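Long-range contacts in amidohydrolase (Brucella melitensis biovar Abortus, PDB 4F0L), which probably acts as a metal-dependent deaminase of the amidohydrolase superfamily and binds an iron(III) ion in its probable active site: residues L118-T123 with V332-G337; P237-V242 with R273-H278; G298-T303 with G327-V332; G322-G327 with D338-L343. One frame throughout, in Å; residues are numbered along the deposited sequence.

Contact 1. Residues L118-T123 with V332-G337; sequences LEAGFT and VLIGIG
The phenyl ring of F122 receives I336 on one face: CG1 of I336 sits 3.8 Å from the centroid of the F122 ring, 20° off the normal, displaced toward the rim, which meets the criteria of a CH-pi contact. CZ is the nearest ring atom. Obliquely to the same ring lie the carbonyl carbon of G335 and CG2 of I334, the latter 4.2 Å from F122 CE2. The side chains of F122 and I336 overlap while running in opposite senses, and the extended chi2 of I336 (175°) carries its CD1 beyond the ring to the peptide oxygens, 3.4 Å from A120 O. A120 directs its methyl group at the other segment, where its CB meets I334 CG2 at 4.0 Å. The polar link is a water that donates to A120 O at 2.6 Å and accepts from I336 N at 2.9 Å, so an amide of the first helical turn after the N-cap residue G335 is satisfied through solvent. On the opposing segment, helix 103-119 ends in a Schellman motif: G121 has positive phi (98°), and its N bonds back to L118 O at 2.9 Å. Further out, F122 and I336 both rest on M61 of strand 56-66. The alpha-to-beta turn leading from helix 103-119 into barrel strand 122-129 thus packs against the N-terminus of helix 336-351 in the TIM-barrel fold of amidohydrolases.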
loop_
_atom_site.group_PDB
_atom_site.type_symbol
_atom_site.label_atom_id
_atom_site.label_comp_id
_atom_site.label_asym_id
_atom_site.label_seq_id
_atom_site.Cartn_x
_atom_site.Cartn_y
_atom_site.Cartn_z
ATOM N N LEU B 118 -2.490 10.773 13.873
ATOM C CA LEU B 118 -3.844 11.300 14.124
ATOM C C LEU B 118 -4.592 11.514 12.809
ATOM O O LEU B 118 -5.746 11.112 12.689
ATOM C CB LEU B 118 -3.809 12.591 14.954
ATOM C CG LEU B 118 -3.626 12.403 16.465
ATOM C CD1 LEU B 118 -3.207 13.675 17.182
ATOM C CD2 LEU B 118 -4.955 11.884 17.082
ATOM N N GLU B 119 -3.927 12.094 11.820
ATOM C CA GLU B 119 -4.532 12.305 10.507
ATOM C C GLU B 119 -4.904 10.982 9.771
ATOM O O GLU B 119 -5.826 10.939 8.976
ATOM C CB GLU B 119 -3.650 13.190 9.639
ATOM C CG GLU B 119 -3.561 14.646 10.096
ATOM C CD GLU B 119 -2.769 15.529 9.113
ATOM O OE1 GLU B 119 -2.236 14.963 8.116
ATOM O OE2 GLU B 119 -2.707 16.785 9.315
ATOM N N ALA B 120 -4.245 9.901 10.142
ATOM C CA ALA B 120 -4.541 8.602 9.610
ATOM C C ALA B 120 -5.624 7.858 10.442
ATOM O O ALA B 120 -5.992 6.742 10.079
ATOM C CB ALA B 120 -3.256 7.770 9.556
ATOM N N GLY B 121 -6.077 8.433 11.560
ATOM C CA GLY B 121 -7.161 7.834 12.333
ATOM C C GLY B 121 -6.687 7.008 13.526
ATOM O O GLY B 121 -7.468 6.225 14.093
ATOM N N PHE B 122 -5.399 7.100 13.878
ATOM C CA PHE B 122 -4.915 6.459 15.092
ATOM C C PHE B 122 -5.079 7.446 16.236
ATOM O O PHE B 122 -4.605 8.581 16.134
ATOM C CB PHE B 122 -3.426 6.115 14.994
ATOM C CG PHE B 122 -3.095 5.088 13.965
ATOM C CD1 PHE B 122 -3.252 3.745 14.234
ATOM C CD2 PHE B 122 -2.552 5.469 12.727
ATOM C CE1 PHE B 122 -2.869 2.792 13.306
ATOM C CE2 PHE B 122 -2.195 4.537 11.795
ATOM C CZ PHE B 122 -2.353 3.189 12.080
ATOM N N THR B 123 -5.700 7.015 17.340
ATOM C CA THR B 123 -6.031 7.890 18.474
ATOM C C THR B 123 -5.177 7.682 19.729
ATOM O O THR B 123 -5.278 8.450 20.704
ATOM C CB THR B 123 -7.501 7.729 18.852
ATOM O OG1 THR B 123 -7.834 6.332 19.009
ATOM C CG2 THR B 123 -8.390 8.346 17.745
ATOM N N VAL B 332 7.888 4.201 8.671
ATOM C CA VAL B 332 8.238 4.511 7.258
ATOM C C VAL B 332 7.022 5.026 6.478
ATOM O O VAL B 332 7.141 5.929 5.593
ATOM C CB VAL B 332 8.888 3.306 6.531
ATOM C CG1 VAL B 332 7.954 2.056 6.468
ATOM C CG2 VAL B 332 9.334 3.699 5.128
ATOM N N LEU B 333 5.850 4.496 6.799
ATOM C CA LEU B 333 4.608 4.873 6.075
ATOM C C LEU B 333 3.425 4.678 7.021
ATOM O O LEU B 333 3.266 3.590 7.583
ATOM C CB LEU B 333 4.403 4.023 4.780
ATOM C CG LEU B 333 3.155 4.374 3.882
ATOM C CD1 LEU B 333 3.092 5.833 3.603
ATOM C CD2 LEU B 333 3.171 3.719 2.519
ATOM N N ILE B 334 2.635 5.727 7.204
ATOM C CA ILE B 334 1.613 5.796 8.257
ATOM C C ILE B 334 0.200 5.638 7.639
ATOM O O ILE B 334 -0.192 6.456 6.858
ATOM C CB ILE B 334 1.652 7.153 9.022
ATOM C CG1 ILE B 334 3.059 7.494 9.540
ATOM C CG2 ILE B 334 0.626 7.133 10.171
ATOM C CD1 ILE B 334 3.734 6.395 10.369
ATOM N N GLY B 335 -0.520 4.567 7.977
ATOM C CA GLY B 335 -1.876 4.378 7.481
ATOM C C GLY B 335 -2.572 3.136 7.998
ATOM O O GLY B 335 -1.973 2.067 8.080
ATOM N N ILE B 336 -3.840 3.269 8.367
ATOM C CA ILE B 336 -4.608 2.097 8.838
ATOM C C ILE B 336 -4.859 1.201 7.643
ATOM O O ILE B 336 -4.686 0.003 7.736
ATOM C CB ILE B 336 -5.947 2.515 9.496
ATOM C CG1 ILE B 336 -5.699 3.261 10.822
ATOM C CG2 ILE B 336 -6.861 1.310 9.634
ATOM C CD1 ILE B 336 -6.932 3.822 11.514
ATOM N N GLY B 337 -5.289 1.778 6.537
ATOM C CA GLY B 337 -5.503 0.999 5.306
ATOM C C GLY B 337 -4.228 0.295 4.852
ATOM O O GLY B 337 -4.224 -0.890 4.500
HETATM O O HOH W 1 -5.418 5.619 7.809
#

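Contact 2. Residues P237-V242 with R273-H278; sequences PVHIHV and RWCLIH. With FE (Fe (III) ion), chain E.
With chi1 of V238 at 179°, CG1 stands anti to the backbone N and CG2 anti to the carbonyl carbon, and the two methyls reach different flat groups. V238 CG1 lies nearly over the centre of the six-membered ring of W274, 3.6 Å from its centroid, a CH-pi contact; V238 CG2 is centred over one face of the R273 guanidinium, 3.3 Å from R273 CZ. That guanidinium is held by backbone oxygens of T230, L233 and A236, and a water joins its NH2 to P237 O. Beside W274, I240 CG2 approaches the indole edge and packs against L276 CD2. Five backbone hydrogen bonds join the two strands, V242 N to I277 O being almost straight, and their axes differ by 16°, as suits adjacent parallel strands of the amidohydrolase barrel. The other side of the sheet carries H239, C275, H241 and I277. C275 CB is 3.4 Å from the centroid of the H239 ring and over its centre, with C275 SG also above that face at 4.2 Å from the centroid; H239 NE2 bonds to A379 O. Near the C-terminal end of strand 238-242, and just past the corner that strand 274-276 turns at I277, the imidazoles of H241 and H278 lie rim to rim, planes 9° apart. H241 NE2 binds the iron at 2.4 Å, together with H65, H67, D329 and two waters, whereas H278 bonds through ND1 to E304.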
loop_
_atom_site.group_PDB
_atom_site.type_symbol
_atom_site.label_atom_id
_atom_site.label_comp_id
_atom_site.label_asym_id
_atom_site.label_seq_id
_atom_site.Cartn_x
_atom_site.Cartn_y
_atom_site.Cartn_z
ATOM N N PRO B 237 0.878 -2.845 31.123
ATOM C CA PRO B 237 1.407 -3.658 30.018
ATOM C C PRO B 237 2.899 -4.020 30.017
ATOM O O PRO B 237 3.732 -3.266 30.513
ATOM C CB PRO B 237 1.083 -2.823 28.765
ATOM C CG PRO B 237 -0.114 -2.007 29.158
ATOM C CD PRO B 237 0.072 -1.713 30.637
ATOM N N VAL B 238 3.192 -5.162 29.405
ATOM C CA VAL B 238 4.551 -5.566 29.063
ATOM C C VAL B 238 4.610 -5.839 27.538
ATOM O O VAL B 238 3.842 -6.647 27.024
ATOM C CB VAL B 238 4.937 -6.846 29.810
ATOM C CG1 VAL B 238 6.361 -7.313 29.436
ATOM C CG2 VAL B 238 4.767 -6.656 31.315
ATOM N N HIS B 239 5.495 -5.146 26.838
ATOM C CA HIS B 239 5.735 -5.367 25.407
ATOM C C HIS B 239 7.146 -5.838 25.184
ATOM O O HIS B 239 8.066 -5.419 25.904
ATOM C CB HIS B 239 5.514 -4.091 24.630
ATOM C CG HIS B 239 4.080 -3.696 24.505
ATOM N ND1 HIS B 239 3.572 -3.169 23.355
ATOM C CD2 HIS B 239 3.041 -3.707 25.424
ATOM C CE1 HIS B 239 2.282 -2.927 23.516
ATOM N NE2 HIS B 239 1.943 -3.247 24.778
ATOM N N ILE B 240 7.328 -6.698 24.192
ATOM C CA ILE B 240 8.647 -7.246 23.856
ATOM C C ILE B 240 8.686 -7.625 22.391
ATOM O O ILE B 240 7.731 -8.198 21.903
ATOM C CB ILE B 240 8.958 -8.482 24.747
ATOM C CG1 ILE B 240 10.327 -9.080 24.438
ATOM C CG2 ILE B 240 7.888 -9.563 24.603
ATOM C CD1 ILE B 240 10.919 -9.900 25.568
ATOM N N HIS B 241 9.793 -7.339 21.695
ATOM C CA HIS B 241 9.994 -7.860 20.333
ATOM C C HIS B 241 10.281 -9.331 20.444
ATOM O O HIS B 241 11.172 -9.722 21.179
ATOM C CB HIS B 241 11.225 -7.259 19.609
ATOM C CG HIS B 241 11.114 -5.798 19.218
ATOM N ND1 HIS B 241 12.038 -4.873 19.592
ATOM C CD2 HIS B 241 10.213 -5.131 18.375
ATOM C CE1 HIS B 241 11.701 -3.659 19.062
ATOM N NE2 HIS B 241 10.585 -3.825 18.325
ATOM N N VAL B 242 9.583 -10.173 19.692
ATOM C CA VAL B 242 9.948 -11.577 19.669
ATOM C C VAL B 242 9.730 -12.271 18.296
ATOM O O VAL B 242 8.722 -12.059 17.605
ATOM C CB VAL B 242 9.254 -12.329 20.846
ATOM C CG1 VAL B 242 7.744 -12.293 20.712
ATOM C CG2 VAL B 242 9.744 -13.747 20.902
ATOM N N ARG B 273 -1.838 -9.137 29.488
ATOM C CA ARG B 273 -0.978 -8.029 29.911
ATOM C C ARG B 273 0.172 -7.842 28.899
ATOM O O ARG B 273 0.762 -6.759 28.805
ATOM C CB ARG B 273 -0.445 -8.359 31.317
ATOM C CG ARG B 273 0.464 -7.358 31.965
ATOM C CD ARG B 273 1.177 -7.976 33.178
ATOM N NE ARG B 273 2.141 -6.998 33.661
ATOM C CZ ARG B 273 3.316 -7.256 34.202
ATOM N NH1 ARG B 273 3.720 -8.493 34.399
ATOM N NH2 ARG B 273 4.096 -6.232 34.541
ATOM N N TRP B 274 0.498 -8.927 28.190
ATOM C CA TRP B 274 1.640 -8.972 27.300
ATOM C C TRP B 274 1.229 -8.716 25.885
ATOM O O TRP B 274 0.160 -9.183 25.457
ATOM C CB TRP B 274 2.335 -10.320 27.369
ATOM C CG TRP B 274 3.056 -10.581 28.676
ATOM C CD1 TRP B 274 2.511 -10.749 29.961
ATOM C CD2 TRP B 274 4.494 -10.712 28.865
ATOM N NE1 TRP B 274 3.503 -10.962 30.889
ATOM C CE2 TRP B 274 4.705 -10.966 30.305
ATOM C CE3 TRP B 274 5.593 -10.653 28.020
ATOM C CZ2 TRP B 274 5.976 -11.130 30.844
ATOM C CZ3 TRP B 274 6.876 -10.816 28.577
ATOM C CH2 TRP B 274 7.057 -11.064 29.951
ATOM N N CYS B 275 2.086 -7.968 25.175
ATOM C CA CYS B 275 1.979 -7.783 23.740
ATOM C C CYS B 275 3.317 -8.202 23.096
ATOM O O CYS B 275 4.380 -7.651 23.419
ATOM C CB CYS B 275 1.649 -6.342 23.376
ATOM S SG CYS B 275 1.455 -6.090 21.587
ATOM N N LEU B 276 3.259 -9.223 22.249
ATOM C CA LEU B 276 4.485 -9.749 21.654
ATOM C C LEU B 276 4.536 -9.153 20.294
ATOM O O LEU B 276 3.674 -9.422 19.464
ATOM C CB LEU B 276 4.465 -11.277 21.569
ATOM C CG LEU B 276 4.141 -12.065 22.833
ATOM C CD1 LEU B 276 4.427 -13.565 22.628
ATOM C CD2 LEU B 276 4.857 -11.492 24.044
ATOM N N ILE B 277 5.536 -8.321 20.074
ATOM C CA ILE B 277 5.669 -7.563 18.830
ATOM C C ILE B 277 6.253 -8.463 17.716
ATOM O O ILE B 277 7.245 -9.177 17.915
ATOM C CB ILE B 277 6.542 -6.301 19.023
ATOM C CG1 ILE B 277 6.061 -5.506 20.246
ATOM C CG2 ILE B 277 6.490 -5.408 17.768
ATOM C CD1 ILE B 277 4.637 -4.969 20.098
ATOM N N HIS B 278 5.613 -8.411 16.548
ATOM C CA HIS B 278 5.923 -9.284 15.400
ATOM C C HIS B 278 5.443 -10.699 15.565
ATOM O O HIS B 278 4.442 -11.099 14.915
ATOM C CB HIS B 278 7.405 -9.211 14.975
ATOM C CG HIS B 278 7.897 -7.801 14.787
ATOM N ND1 HIS B 278 7.322 -6.953 13.916
ATOM C CD2 HIS B 278 8.918 -7.090 15.427
ATOM C CE1 HIS B 278 7.946 -5.759 13.973
ATOM N NE2 HIS B 278 8.915 -5.838 14.919
HETATM FE FE FE E . 9.925 -2.282 16.671
HETATM O O HOH W 2 4.412 -3.347 33.380
HETATM O O HOH W 3 10.057 -3.839 15.158
HETATM O O HOH W 4 11.970 -2.132 15.685
#

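Contact 3. Residues G298-T303 with G327-V332; sequences GLCPVT and GSDSNV. With FE (Fe (III) ion), chain E.
T303 and D329 run at about a right angle to each other, the threonine CG2 lying 3.3 Å from D329 OD2. They meet at the C-terminal end of a barrel strand of the amidohydrolase fold, where the chain after strand 323-326 delivers the metal-binding aspartate. D329 has CG anti to its amide nitrogen (chi1 -175°), which points the carboxylate at the metal; OD1 is bonded to the iron at 2.4 Å, and H65, H67, H241 and two waters complete the site. C300 packs against the aspartate's methylene from another direction, its SG 3.6 Å from D329 CB, and this residue is also the N-cap of helix 301-306. The hydroxyl of T303 faces that of S330, and OG1 and OG share a hydrogen bond of 2.9 Å in which either may donate. S330 OG in turn takes a weak bond from V332 N, tying the threonine to the loop beyond the aspartate. Near this pair V302 and V332 pass at a slant, their CG1 atoms touching. Strand pairing enters the contact through G327 N, which donates to L299 O. A water accepts from the backbone N of T303 itself and can donate to G327 O, bridging the helix start to the loop. That water lies 2.9 Å from T303 N and 3.0 Å from G327 O.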
loop_
_atom_site.group_PDB
_atom_site.type_symbol
_atom_site.label_atom_id
_atom_site.label_comp_id
_atom_site.label_asym_id
_atom_site.label_seq_id
_atom_site.Cartn_x
_atom_site.Cartn_y
_atom_site.Cartn_z
ATOM N N GLY B 298 1.396 -8.028 18.403
ATOM C CA GLY B 298 1.653 -6.653 17.976
ATOM C C GLY B 298 2.180 -6.677 16.561
ATOM O O GLY B 298 3.395 -6.722 16.347
ATOM N N LEU B 299 1.269 -6.679 15.591
ATOM C CA LEU B 299 1.644 -6.828 14.192
ATOM C C LEU B 299 2.040 -5.484 13.578
ATOM O O LEU B 299 1.351 -4.461 13.767
ATOM C CB LEU B 299 0.480 -7.460 13.410
ATOM C CG LEU B 299 -0.009 -8.836 13.897
ATOM C CD1 LEU B 299 -1.077 -9.402 12.933
ATOM C CD2 LEU B 299 1.180 -9.826 14.040
ATOM N N CYS B 300 3.104 -5.511 12.786
ATOM C CA CYS B 300 3.619 -4.330 12.119
ATOM C C CYS B 300 3.804 -4.639 10.642
ATOM O O CYS B 300 4.931 -4.743 10.173
ATOM C CB CYS B 300 4.942 -3.896 12.777
ATOM S SG CYS B 300 4.797 -3.611 14.590
ATOM N N PRO B 301 2.682 -4.778 9.890
ATOM C CA PRO B 301 2.792 -5.387 8.576
ATOM C C PRO B 301 3.636 -4.606 7.548
ATOM O O PRO B 301 4.420 -5.219 6.802
ATOM C CB PRO B 301 1.332 -5.528 8.110
ATOM C CG PRO B 301 0.508 -5.496 9.347
ATOM C CD PRO B 301 1.270 -4.688 10.365
ATOM N N VAL B 302 3.466 -3.283 7.500
ATOM C CA VAL B 302 4.262 -2.468 6.582
ATOM C C VAL B 302 5.733 -2.506 6.904
ATOM O O VAL B 302 6.539 -2.711 6.005
ATOM C CB VAL B 302 3.743 -1.034 6.507
ATOM C CG1 VAL B 302 4.730 -0.081 5.804
ATOM C CG2 VAL B 302 2.387 -1.117 5.798
ATOM N N THR B 303 6.093 -2.353 8.171
ATOM C CA THR B 303 7.502 -2.434 8.559
ATOM C C THR B 303 8.067 -3.822 8.309
ATOM O O THR B 303 9.175 -3.965 7.806
ATOM C CB THR B 303 7.740 -2.002 10.027
ATOM O OG1 THR B 303 7.392 -0.619 10.165
ATOM C CG2 THR B 303 9.247 -2.158 10.441
ATOM N N GLY B 327 0.878 -1.696 14.522
ATOM C CA GLY B 327 1.791 -0.622 14.810
ATOM C C GLY B 327 2.628 -0.210 13.616
ATOM O O GLY B 327 3.115 -1.050 12.862
ATOM N N SER B 328 2.835 1.096 13.479
ATOM C CA SER B 328 3.631 1.636 12.369
ATOM C C SER B 328 5.139 1.369 12.532
ATOM O O SER B 328 5.880 1.390 11.558
ATOM C CB SER B 328 3.380 3.124 12.259
ATOM O OG SER B 328 2.041 3.385 11.893
ATOM N N ASP B 329 5.573 1.168 13.769
ATOM C CA ASP B 329 6.893 0.562 14.084
ATOM C C ASP B 329 8.040 1.454 13.599
ATOM O O ASP B 329 8.428 2.380 14.335
ATOM C CB ASP B 329 6.970 -0.880 13.557
ATOM C CG ASP B 329 8.276 -1.615 13.962
ATOM O OD1 ASP B 329 9.093 -1.063 14.733
ATOM O OD2 ASP B 329 8.472 -2.770 13.542
ATOM N N SER B 330 8.574 1.199 12.404
ATOM C CA SER B 330 9.662 2.022 11.847
ATOM C C SER B 330 9.131 3.355 11.412
ATOM O O SER B 330 9.899 4.312 11.156
ATOM C CB SER B 330 10.353 1.347 10.635
ATOM O OG SER B 330 9.484 1.302 9.502
ATOM N N ASN B 331 7.804 3.433 11.312
ATOM C CA ASN B 331 7.145 4.703 10.930
ATOM C C ASN B 331 7.537 5.166 9.529
ATOM O O ASN B 331 7.478 6.385 9.193
ATOM C CB ASN B 331 7.376 5.768 12.003
ATOM C CG ASN B 331 6.661 5.405 13.331
ATOM O OD1 ASN B 331 5.513 5.049 13.313
ATOM N ND2 ASN B 331 7.342 5.511 14.462
ATOM N N VAL B 332 7.888 4.201 8.671
ATOM C CA VAL B 332 8.238 4.511 7.258
ATOM C C VAL B 332 7.022 5.026 6.478
ATOM O O VAL B 332 7.141 5.929 5.593
ATOM C CB VAL B 332 8.888 3.306 6.531
ATOM C CG1 VAL B 332 7.954 2.056 6.468
ATOM C CG2 VAL B 332 9.334 3.699 5.128
HETATM FE FE FE E . 9.925 -2.282 16.671
HETATM O O HOH W 5 4.394 -1.143 10.198
HETATM O O HOH W 3 10.057 -3.839 15.158
HETATM O O HOH W 4 11.970 -2.132 15.685
#

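Contact 4. Residues G322-G327 with D338-L343; sequences GKFGIG and DELRQL
Strand 323-326 and helix 338-343 run at 130° between their N-to-C directions, with the segment axes 9.9 Å apart at closest approach, a separation filled by side chains. The nearest alpha carbons belong to I326 and E339, 7.0 Å apart. F324 and I326, alternate residues of the strand, direct their side chains at the helix. F324 and L343 point at each other across the gap, F324 CE2 reaching L343 CD2 at 3.9 Å obliquely, while L340 CD2 lies at the ring edge, near its plane. I326 splits its branches: CG2 touches L340 CD2 at 4.0 Å, the two side chains crossing at about a right angle, and CD1 meets E339 CB at 3.9 Å. E339 bends at chi2 (-73°), which turns its carboxylate back toward G327. The water that bridges T303 N and G327 O lies 2.6 Å from E339 OE2 and can donate to it, though it has more acceptors in reach than protons; OE1 is bonded by V302 N of helix 301-306. The helix's outer side meets the second subunit, with R341 packing on L333 of that chain. A barrel strand overlaid by the helix that follows it is the beta-alpha unit of the TIM-barrel fold.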
loop_
_atom_site.group_PDB
_atom_site.type_symbol
_atom_site.label_atom_id
_atom_site.label_comp_id
_atom_site.label_asym_id
_atom_site.label_seq_id
_atom_site.Cartn_x
_atom_site.Cartn_y
_atom_site.Cartn_z
ATOM N N GLY B 322 -6.817 -15.890 19.097
ATOM C CA GLY B 322 -5.789 -14.891 19.327
ATOM C C GLY B 322 -6.276 -13.521 18.922
ATOM O O GLY B 322 -7.084 -13.397 18.021
ATOM N N LYS B 323 -5.800 -12.494 19.610
ATOM C CA LYS B 323 -6.150 -11.128 19.302
ATOM C C LYS B 323 -4.893 -10.352 18.900
ATOM O O LYS B 323 -3.786 -10.660 19.360
ATOM C CB LYS B 323 -6.798 -10.484 20.522
ATOM C CG LYS B 323 -8.205 -10.980 20.854
ATOM C CD LYS B 323 -8.639 -10.395 22.204
ATOM C CE LYS B 323 -10.085 -10.724 22.547
ATOM N NZ LYS B 323 -10.222 -12.094 23.050
ATOM N N PHE B 324 -5.075 -9.323 18.077
ATOM C CA PHE B 324 -3.947 -8.550 17.518
ATOM C C PHE B 324 -4.250 -7.061 17.441
ATOM O O PHE B 324 -5.419 -6.650 17.499
ATOM C CB PHE B 324 -3.601 -9.069 16.111
ATOM C CG PHE B 324 -4.514 -8.543 15.028
ATOM C CD1 PHE B 324 -5.740 -9.109 14.805
ATOM C CD2 PHE B 324 -4.122 -7.446 14.247
ATOM C CE1 PHE B 324 -6.595 -8.610 13.825
ATOM C CE2 PHE B 324 -4.970 -6.928 13.263
ATOM C CZ PHE B 324 -6.227 -7.517 13.068
ATOM N N GLY B 325 -3.185 -6.269 17.327
ATOM C CA GLY B 325 -3.244 -4.884 16.912
ATOM C C GLY B 325 -2.159 -4.557 15.884
ATOM O O GLY B 325 -1.319 -5.409 15.523
ATOM N N ILE B 326 -2.166 -3.319 15.415
ATOM C CA ILE B 326 -1.204 -2.862 14.433
ATOM C C ILE B 326 -0.390 -1.693 14.932
ATOM O O ILE B 326 -0.890 -0.823 15.672
ATOM C CB ILE B 326 -1.857 -2.460 13.089
ATOM C CG1 ILE B 326 -3.006 -1.454 13.310
ATOM C CG2 ILE B 326 -2.322 -3.718 12.344
ATOM C CD1 ILE B 326 -3.547 -0.828 12.026
ATOM N N GLY B 327 0.878 -1.696 14.522
ATOM C CA GLY B 327 1.791 -0.622 14.810
ATOM C C GLY B 327 2.628 -0.210 13.616
ATOM O O GLY B 327 3.115 -1.050 12.862
ATOM N N ASP B 338 -3.120 1.012 4.912
ATOM C CA ASP B 338 -1.849 0.454 4.516
ATOM C C ASP B 338 -1.465 -0.784 5.319
ATOM O O ASP B 338 -1.050 -1.777 4.734
ATOM C CB ASP B 338 -0.772 1.522 4.603
ATOM C CG ASP B 338 -1.084 2.699 3.707
ATOM O OD1 ASP B 338 -0.831 2.636 2.496
ATOM O OD2 ASP B 338 -1.640 3.661 4.209
ATOM N N GLU B 339 -1.604 -0.708 6.644
ATOM C CA GLU B 339 -1.268 -1.817 7.488
ATOM C C GLU B 339 -2.197 -3.023 7.333
ATOM O O GLU B 339 -1.745 -4.182 7.203
ATOM C CB GLU B 339 -1.221 -1.405 8.955
ATOM C CG GLU B 339 -0.173 -0.356 9.254
ATOM C CD GLU B 339 1.271 -0.843 9.235
ATOM O OE1 GLU B 339 1.491 -2.040 9.042
ATOM O OE2 GLU B 339 2.199 -0.001 9.398
ATOM N N LEU B 340 -3.495 -2.768 7.347
ATOM C CA LEU B 340 -4.461 -3.851 7.285
ATOM C C LEU B 340 -4.410 -4.507 5.913
ATOM O O LEU B 340 -4.495 -5.761 5.794
ATOM C CB LEU B 340 -5.870 -3.348 7.603
ATOM C CG LEU B 340 -6.076 -2.877 9.046
ATOM C CD1 LEU B 340 -7.531 -2.441 9.269
ATOM C CD2 LEU B 340 -5.642 -3.962 10.046
ATOM N N ARG B 341 -4.334 -3.691 4.867
ATOM C CA ARG B 341 -4.230 -4.231 3.520
ATOM C C ARG B 341 -3.000 -5.127 3.416
ATOM O O ARG B 341 -3.076 -6.247 2.879
ATOM C CB ARG B 341 -4.166 -3.078 2.525
ATOM C CG ARG B 341 -4.187 -3.453 1.104
ATOM C CD ARG B 341 -4.523 -2.241 0.221
ATOM N NE ARG B 341 -3.483 -1.232 0.257
ATOM C CZ ARG B 341 -3.587 -0.011 0.794
ATOM N NH1 ARG B 341 -2.540 0.799 0.759
ATOM N NH2 ARG B 341 -4.695 0.438 1.360
ATOM N N GLN B 342 -1.857 -4.636 3.888
ATOM C CA GLN B 342 -0.617 -5.433 3.840
ATOM C C GLN B 342 -0.740 -6.752 4.625
ATOM O O GLN B 342 -0.302 -7.807 4.152
ATOM C CB GLN B 342 0.577 -4.610 4.302
ATOM C CG GLN B 342 1.913 -5.364 4.403
ATOM C CD GLN B 342 2.373 -5.937 3.087
ATOM O OE1 GLN B 342 2.165 -5.320 2.050
ATOM N NE2 GLN B 342 2.958 -7.148 3.107
ATOM N N LEU B 343 -1.370 -6.703 5.802
ATOM C CA LEU B 343 -1.625 -7.924 6.546
ATOM C C LEU B 343 -2.412 -8.945 5.697
ATOM O O LEU B 343 -1.944 -10.075 5.483
ATOM C CB LEU B 343 -2.354 -7.612 7.844
ATOM C CG LEU B 343 -2.775 -8.789 8.712
ATOM C CD1 LEU B 343 -1.590 -9.681 9.089
ATOM C CD2 LEU B 343 -3.549 -8.254 9.933
HETATM O O HOH W 5 4.394 -1.143 10.198
#

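In the fold
All four contacts are largely buried, but their chemistry differs with their place in the barrel. Contacts 2 and 3 share the iron site and its two waters, and strands 274-276 and 296-299 run side by side in one parallel sheet. Contact 2 is a run of backbone bonds with packed side chains on both faces, while contact 3 joins its segments mainly by a hydroxyl pair, one backbone bond and packing round the metal ligand. Contact 4 adds the next strand and its covering helix, chiefly by apolar packing; it shares G327 and a water with contact 3. Contact 1 uses the same helix 336-351 at its start. Contacts 1 and 4 touch through F122 and I326, and both also reach the second subunit, unlike contact 2.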